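Local coordinates for Low molecular weight heat shock protein (Xanthomonas axonopodis pv. citri, PDB 3GLA) that probably acts as a small heat-shock chaperone of the alpha-crystallin family, holding unfolding proteins in a soluble state during stress, at residues P5-K10 against F16-D21; G80-G85 against E91-K96. All coordinates share one frame; numbering follows the deposited sequence.

Interaction 1 (5-10 with 16-21) and interaction 2 (80-85 with 91-96) are two beta hairpins of one four-stranded antiparallel sheet. Their centres lie about 11 Å apart. The strand order is 7-11, 15-21, 89-95, 82-86, which makes the first strand of each hairpin an outer strand within the chain. The inner strands 15-21 and 89-95 join the hairpins through backbone pairing, as at Leu-18 with Ile-92. Interaction 1 closes before interaction 2 opens, and the second, three-stranded sheet is built from the chain between them. Hydrophobic side chains of both hairpins pack on that sheet, completing the alpha-crystallin beta-sandwich.

Interaction 1 of 2, residues P5-K10 against F16-D21; sequences PRVDIK and FVLYAD. With PO4 (phosphate ion), chain D.
Strands 7-10 and 16-21 run antiparallel, their axes 4.6 Å apart at 169°, with Asp-8/Tyr-19 and Lys-10/Val-17 as hydrogen-bonded pairs. Val-7/Ala-20 and Ile-9/Leu-18 are the non-hydrogen-bonded pairs. Beyond the ladder, Asp-21 N donates to Arg-6 O at 2.9 Å, almost straight (176°).

Val-7, Ile-9, Leu-18 and Ala-20 share one face. CG1 of Val-7 lies anti to the backbone N (chi1 163°), which brings it against the branch point of Leu-18. The Val-7 CG1 to Leu-18 CG distance is 3.3 Å, a tight fit. The other methyl, Val-7 CG2, meets Ala-20 CB at 3.8 Å. Ile-9 crosses the CD1 branch of Leu-18 at a slant, with Ile-9 CD1 3.8 Å from Leu-18 CD1. Phe-70 touches both Ile-9 and Leu-18 from strand 64-71.

The opposite face carries Asp-8, Lys-10, Val-17 and Tyr-19. The Tyr-19 ring has Lys-10 CB at its edge, while Val-17 CG1 lies over one face, 3.3 Å above the plane and near the rim. The extended Lys-10 chain crosses at the phenol end, with Lys-10 CD 4.1 Å from Tyr-19 OH. Its ammonium bridges to Glu-12 and to Glu-52 of the second subunit. Asp-8 is also held across the interface, by Arg-61 and the backbone N of Glu-60 of that subunit.

The Arg-6 chain leads away from strand 16-21 to a phosphate ion, probably from the crystallisation liquor. Arg-6 NE binds phosphate O3 at 2.8 Å, near the guanidinium plane, and Arg-6 NE of the second subunit binds the same ion. Arg-6 NH1 donates to Glu-60 O of the second subunit. Residues 8-10 also pair with a strand of that subunit. This continuation of the sheet fits the strand-exchange dimer of bacterial and plant alpha-crystallin domains.

Interaction 2 of 2, residues G80-G85 against E91-K96; sequences GITAAG and EIRIPK
The guanidinium of Arg-93 meets Glu-91 at its edge: Arg-93 NE donates to Glu-91 OE1 at 2.9 Å, only 7° out of the guanidinium plane. This salt bridge joins neighbours on one face of the strand and should restrain the rotation of the guanidinium. Arg-93 NH1 adds a weak bond to the same oxygen.

The two strands form an antiparallel beta hairpin at the edge of the alpha-crystallin sandwich. Thr-82/Arg-93 and Ala-84/Glu-91 are hydrogen-bonded pairs, and Ala-83/Ile-92 is a non-hydrogen-bonded pair.

Ile-81, just before strand 82-85, brings the largest apolar side chain of its segment. With Ile-81 CG2 anti to the backbone N and CG1 beside it (chi1 -75°), the two branches part. CG2 of Ile-81 meets Ile-92 CG2 at 3.5 Å. CG1 of Ile-81 lies alongside the Ile-94 chain, 3.7 Å from Ile-94 CG1. Met-34 and Leu-39 of the other sheet also touch Ile-81 and Ile-94.

Ahead of strand 82-85, Pro-95 CD rests 3.2 Å from Gly-80 O. A water donates to Gly-80 O at 3.1 Å and lies 3.1 Å from Thr-82 OG1.

Interaction 1 of 2, residues P5-K10 against F16-D21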
loop_
_atom_site.group_PDB
_atom_site.type_symbol
_atom_site.label_atom_id
_atom_site.label_comp_id
_atom_site.label_asym_id
_atom_site.label_seq_id
_atom_site.Cartn_x
_atom_site.Cartn_y
_atom_site.Cartn_z
ATOM N N PRO B 5 -8.729 -2.929 -0.566
ATOM C CA PRO B 5 -7.640 -2.222 0.032
ATOM C C PRO B 5 -7.976 -2.001 1.501
ATOM O O PRO B 5 -9.042 -1.598 1.832
ATOM C CB PRO B 5 -7.597 -0.863 -0.683
ATOM C CG PRO B 5 -8.593 -0.967 -1.712
ATOM C CD PRO B 5 -9.340 -2.214 -1.691
ATOM N N ARG B 6 -7.005 -2.231 2.343
ATOM C CA ARG B 6 -7.244 -2.100 3.785
ATOM C C ARG B 6 -7.274 -0.697 4.256
ATOM O O ARG B 6 -6.556 0.146 3.733
ATOM C CB ARG B 6 -6.107 -2.822 4.519
ATOM C CG ARG B 6 -6.336 -4.382 4.305
ATOM C CD ARG B 6 -5.069 -5.091 4.811
ATOM N NE ARG B 6 -5.430 -6.490 4.734
ATOM C CZ ARG B 6 -5.971 -7.195 5.692
ATOM N NH1 ARG B 6 -6.215 -6.760 6.874
ATOM N NH2 ARG B 6 -6.264 -8.471 5.362
ATOM N N VAL B 7 -8.146 -0.415 5.202
ATOM C CA VAL B 7 -8.388 0.968 5.654
ATOM C C VAL B 7 -8.411 0.949 7.178
ATOM O O VAL B 7 -8.852 -0.053 7.828
ATOM C CB VAL B 7 -9.767 1.302 5.189
ATOM C CG1 VAL B 7 -10.311 2.460 5.881
ATOM C CG2 VAL B 7 -9.697 1.497 3.641
ATOM N N ASP B 8 -7.859 1.951 7.722
ATOM C CA ASP B 8 -8.138 2.184 9.162
ATOM C C ASP B 8 -8.972 3.424 9.251
ATOM O O ASP B 8 -8.833 4.363 8.417
ATOM C CB ASP B 8 -6.844 2.508 9.887
ATOM C CG ASP B 8 -5.864 1.370 9.878
ATOM O OD1 ASP B 8 -6.244 0.254 9.622
ATOM O OD2 ASP B 8 -4.660 1.709 10.101
ATOM N N ILE B 9 -9.799 3.480 10.289
ATOM C CA ILE B 9 -10.618 4.703 10.416
ATOM C C ILE B 9 -10.593 5.081 11.867
ATOM O O ILE B 9 -10.744 4.213 12.747
ATOM C CB ILE B 9 -12.042 4.398 10.078
ATOM C CG1 ILE B 9 -12.132 3.953 8.634
ATOM C CG2 ILE B 9 -12.969 5.703 10.350
ATOM C CD1 ILE B 9 -13.577 3.548 8.134
ATOM N N LYS B 10 -10.364 6.359 12.087
ATOM C CA LYS B 10 -10.138 6.923 13.402
ATOM C C LYS B 10 -11.107 8.050 13.568
ATOM O O LYS B 10 -11.360 8.860 12.691
ATOM C CB LYS B 10 -8.719 7.458 13.493
ATOM C CG LYS B 10 -8.388 7.991 14.796
ATOM C CD LYS B 10 -7.059 8.709 14.675
ATOM C CE LYS B 10 -6.601 9.002 16.154
ATOM N NZ LYS B 10 -5.395 9.825 15.999
ATOM N N PHE B 16 -13.070 12.752 11.455
ATOM C CA PHE B 16 -12.730 11.312 11.265
ATOM C C PHE B 16 -11.533 11.285 10.285
ATOM O O PHE B 16 -11.357 12.214 9.468
ATOM C CB PHE B 16 -13.841 10.699 10.622
ATOM C CG PHE B 16 -15.012 10.603 11.524
ATOM C CD1 PHE B 16 -15.938 11.647 11.571
ATOM C CD2 PHE B 16 -15.146 9.506 12.391
ATOM C CE1 PHE B 16 -17.045 11.589 12.419
ATOM C CE2 PHE B 16 -16.275 9.389 13.267
ATOM C CZ PHE B 16 -17.234 10.464 13.294
ATOM N N VAL B 17 -10.730 10.221 10.364
ATOM C CA VAL B 17 -9.645 10.158 9.426
ATOM C C VAL B 17 -9.709 8.703 8.897
ATOM O O VAL B 17 -9.846 7.749 9.690
ATOM C CB VAL B 17 -8.306 10.338 10.023
ATOM C CG1 VAL B 17 -7.208 10.274 8.964
ATOM C CG2 VAL B 17 -8.157 11.734 10.848
ATOM N N LEU B 18 -9.675 8.568 7.573
ATOM C CA LEU B 18 -9.599 7.234 7.021
ATOM C C LEU B 18 -8.272 7.113 6.362
ATOM O O LEU B 18 -7.820 8.028 5.658
ATOM C CB LEU B 18 -10.689 7.049 6.046
ATOM C CG LEU B 18 -10.786 5.669 5.407
ATOM C CD1 LEU B 18 -12.346 5.353 5.049
ATOM C CD2 LEU B 18 -9.798 5.599 4.137
ATOM N N TYR B 19 -7.595 5.994 6.623
ATOM C CA TYR B 19 -6.275 5.816 6.012
ATOM C C TYR B 19 -6.427 4.577 5.163
ATOM O O TYR B 19 -6.935 3.563 5.631
ATOM C CB TYR B 19 -5.242 5.476 7.077
ATOM C CG TYR B 19 -5.112 6.507 8.153
ATOM C CD1 TYR B 19 -4.234 7.550 8.021
ATOM C CD2 TYR B 19 -5.884 6.387 9.305
ATOM C CE1 TYR B 19 -4.107 8.519 9.067
ATOM C CE2 TYR B 19 -5.757 7.278 10.307
ATOM C CZ TYR B 19 -4.857 8.311 10.168
ATOM O OH TYR B 19 -4.849 9.240 11.218
ATOM N N ALA B 20 -6.125 4.694 3.857
ATOM C CA ALA B 20 -6.347 3.559 3.011
ATOM C C ALA B 20 -5.031 3.173 2.383
ATOM O O ALA B 20 -4.300 4.001 1.844
ATOM C CB ALA B 20 -7.342 3.950 1.924
ATOM N N ASP B 21 -4.765 1.917 2.382
ATOM C CA ASP B 21 -3.546 1.471 1.728
ATOM C C ASP B 21 -3.936 1.208 0.276
ATOM O O ASP B 21 -4.559 0.197 -0.100
ATOM C CB ASP B 21 -3.157 0.160 2.373
ATOM C CG ASP B 21 -2.285 0.380 3.604
ATOM O OD1 ASP B 21 -2.024 1.528 3.937
ATOM O OD2 ASP B 21 -1.996 -0.657 4.234
HETATM P P PO4 D . -4.828 -8.612 1.615
HETATM O O1 PO4 D . -5.576 -9.329 0.615
HETATM O O2 PO4 D . -3.493 -8.021 0.942
HETATM O O3 PO4 D . -5.576 -7.365 2.084
HETATM O O4 PO4 D . -4.296 -9.312 2.777
#

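Interaction 2 of 2, residues G80-G85 against E91-K96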
loop_
_atom_site.group_PDB
_atom_site.type_symbol
_atom_site.label_atom_id
_atom_site.label_comp_id
_atom_site.label_asym_id
_atom_site.label_seq_id
_atom_site.Cartn_x
_atom_site.Cartn_y
_atom_site.Cartn_z
ATOM N N GLY B 80 -16.891 18.548 3.809
ATOM C CA GLY B 80 -15.631 19.060 4.179
ATOM C C GLY B 80 -14.462 18.148 3.949
ATOM O O GLY B 80 -13.392 18.377 4.403
ATOM N N ILE B 81 -14.763 17.061 3.245
ATOM C CA ILE B 81 -13.662 16.072 3.154
ATOM C C ILE B 81 -12.488 16.588 2.439
ATOM O O ILE B 81 -12.631 17.357 1.453
ATOM C CB ILE B 81 -14.202 14.916 2.374
ATOM C CG1 ILE B 81 -15.134 14.128 3.258
ATOM C CG2 ILE B 81 -12.993 13.919 1.948
ATOM C CD1 ILE B 81 -15.903 13.163 2.418
ATOM N N THR B 82 -11.308 16.188 2.908
ATOM C CA THR B 82 -10.075 16.433 2.142
ATOM C C THR B 82 -9.346 15.095 2.054
ATOM O O THR B 82 -9.638 14.154 2.838
ATOM C CB THR B 82 -9.099 17.456 2.762
ATOM O OG1 THR B 82 -8.733 17.004 4.068
ATOM C CG2 THR B 82 -9.841 18.800 2.996
ATOM N N ALA B 83 -8.368 15.011 1.146
ATOM C CA ALA B 83 -7.680 13.670 1.047
ATOM C C ALA B 83 -6.294 13.999 0.529
ATOM O O ALA B 83 -6.172 14.917 -0.299
ATOM C CB ALA B 83 -8.360 12.860 0.119
ATOM N N ALA B 84 -5.296 13.294 1.002
ATOM C CA ALA B 84 -3.942 13.531 0.505
ATOM C C ALA B 84 -3.338 12.127 0.588
ATOM O O ALA B 84 -3.681 11.323 1.476
ATOM C CB ALA B 84 -3.241 14.406 1.351
ATOM N N GLY B 85 -2.394 11.880 -0.335
ATOM C CA GLY B 85 -1.831 10.532 -0.397
ATOM C C GLY B 85 -0.321 10.656 -0.305
ATOM O O GLY B 85 0.276 11.704 -0.741
ATOM N N GLU B 91 -4.999 9.472 2.859
ATOM C CA GLU B 91 -5.563 9.809 4.173
ATOM C C GLU B 91 -6.677 10.735 3.888
ATOM O O GLU B 91 -6.498 11.779 3.180
ATOM C CB GLU B 91 -4.476 10.458 4.946
ATOM C CG GLU B 91 -5.080 11.002 6.323
ATOM C CD GLU B 91 -3.988 11.579 7.196
ATOM O OE1 GLU B 91 -4.341 12.480 7.982
ATOM O OE2 GLU B 91 -2.848 11.189 7.061
ATOM N N ILE B 92 -7.855 10.352 4.318
ATOM C CA ILE B 92 -9.043 11.148 4.029
ATOM C C ILE B 92 -9.455 11.730 5.343
ATOM O O ILE B 92 -9.603 10.993 6.336
ATOM C CB ILE B 92 -10.115 10.262 3.591
ATOM C CG1 ILE B 92 -9.675 9.627 2.218
ATOM C CG2 ILE B 92 -11.374 11.096 3.299
ATOM C CD1 ILE B 92 -10.648 8.591 1.730
ATOM N N ARG B 93 -9.699 13.072 5.362
ATOM C CA ARG B 93 -10.101 13.662 6.641
ATOM C C ARG B 93 -11.476 14.163 6.453
ATOM O O ARG B 93 -11.828 14.785 5.453
ATOM C CB ARG B 93 -9.187 14.812 7.039
ATOM C CG ARG B 93 -7.782 14.341 7.271
ATOM C CD ARG B 93 -6.950 15.377 8.002
ATOM N NE ARG B 93 -6.098 14.617 8.880
ATOM C CZ ARG B 93 -6.170 14.669 10.199
ATOM N NH1 ARG B 93 -5.359 13.900 10.924
ATOM N NH2 ARG B 93 -7.033 15.492 10.801
ATOM N N ILE B 94 -12.345 13.869 7.419
ATOM C CA ILE B 94 -13.734 14.172 7.281
ATOM C C ILE B 94 -14.075 14.949 8.558
ATOM O O ILE B 94 -14.066 14.443 9.636
ATOM C CB ILE B 94 -14.583 12.992 7.260
ATOM C CG1 ILE B 94 -14.188 12.020 6.084
ATOM C CG2 ILE B 94 -16.070 13.346 7.010
ATOM C CD1 ILE B 94 -13.272 10.880 6.717
ATOM N N PRO B 95 -14.362 16.240 8.396
ATOM C CA PRO B 95 -14.590 16.994 9.633
ATOM C C PRO B 95 -15.891 16.657 10.204
ATOM O O PRO B 95 -16.798 16.154 9.537
ATOM C CB PRO B 95 -14.628 18.463 9.113
ATOM C CG PRO B 95 -14.966 18.377 7.686
ATOM C CD PRO B 95 -14.418 17.034 7.148
ATOM N N LYS B 96 -16.037 16.933 11.526
ATOM C CA LYS B 96 -17.331 16.742 12.120
ATOM C C LYS B 96 -18.140 18.046 12.051
ATOM O O LYS B 96 -17.537 19.086 11.989
ATOM C CB LYS B 96 -17.182 16.387 13.590
ATOM C CG LYS B 96 -16.610 14.991 13.748
ATOM C CD LYS B 96 -16.309 14.843 15.235
ATOM C CE LYS B 96 -15.930 13.402 15.496
ATOM N NZ LYS B 96 -15.763 13.179 16.961
HETATM O O HOH W 1 -10.893 17.824 6.164
#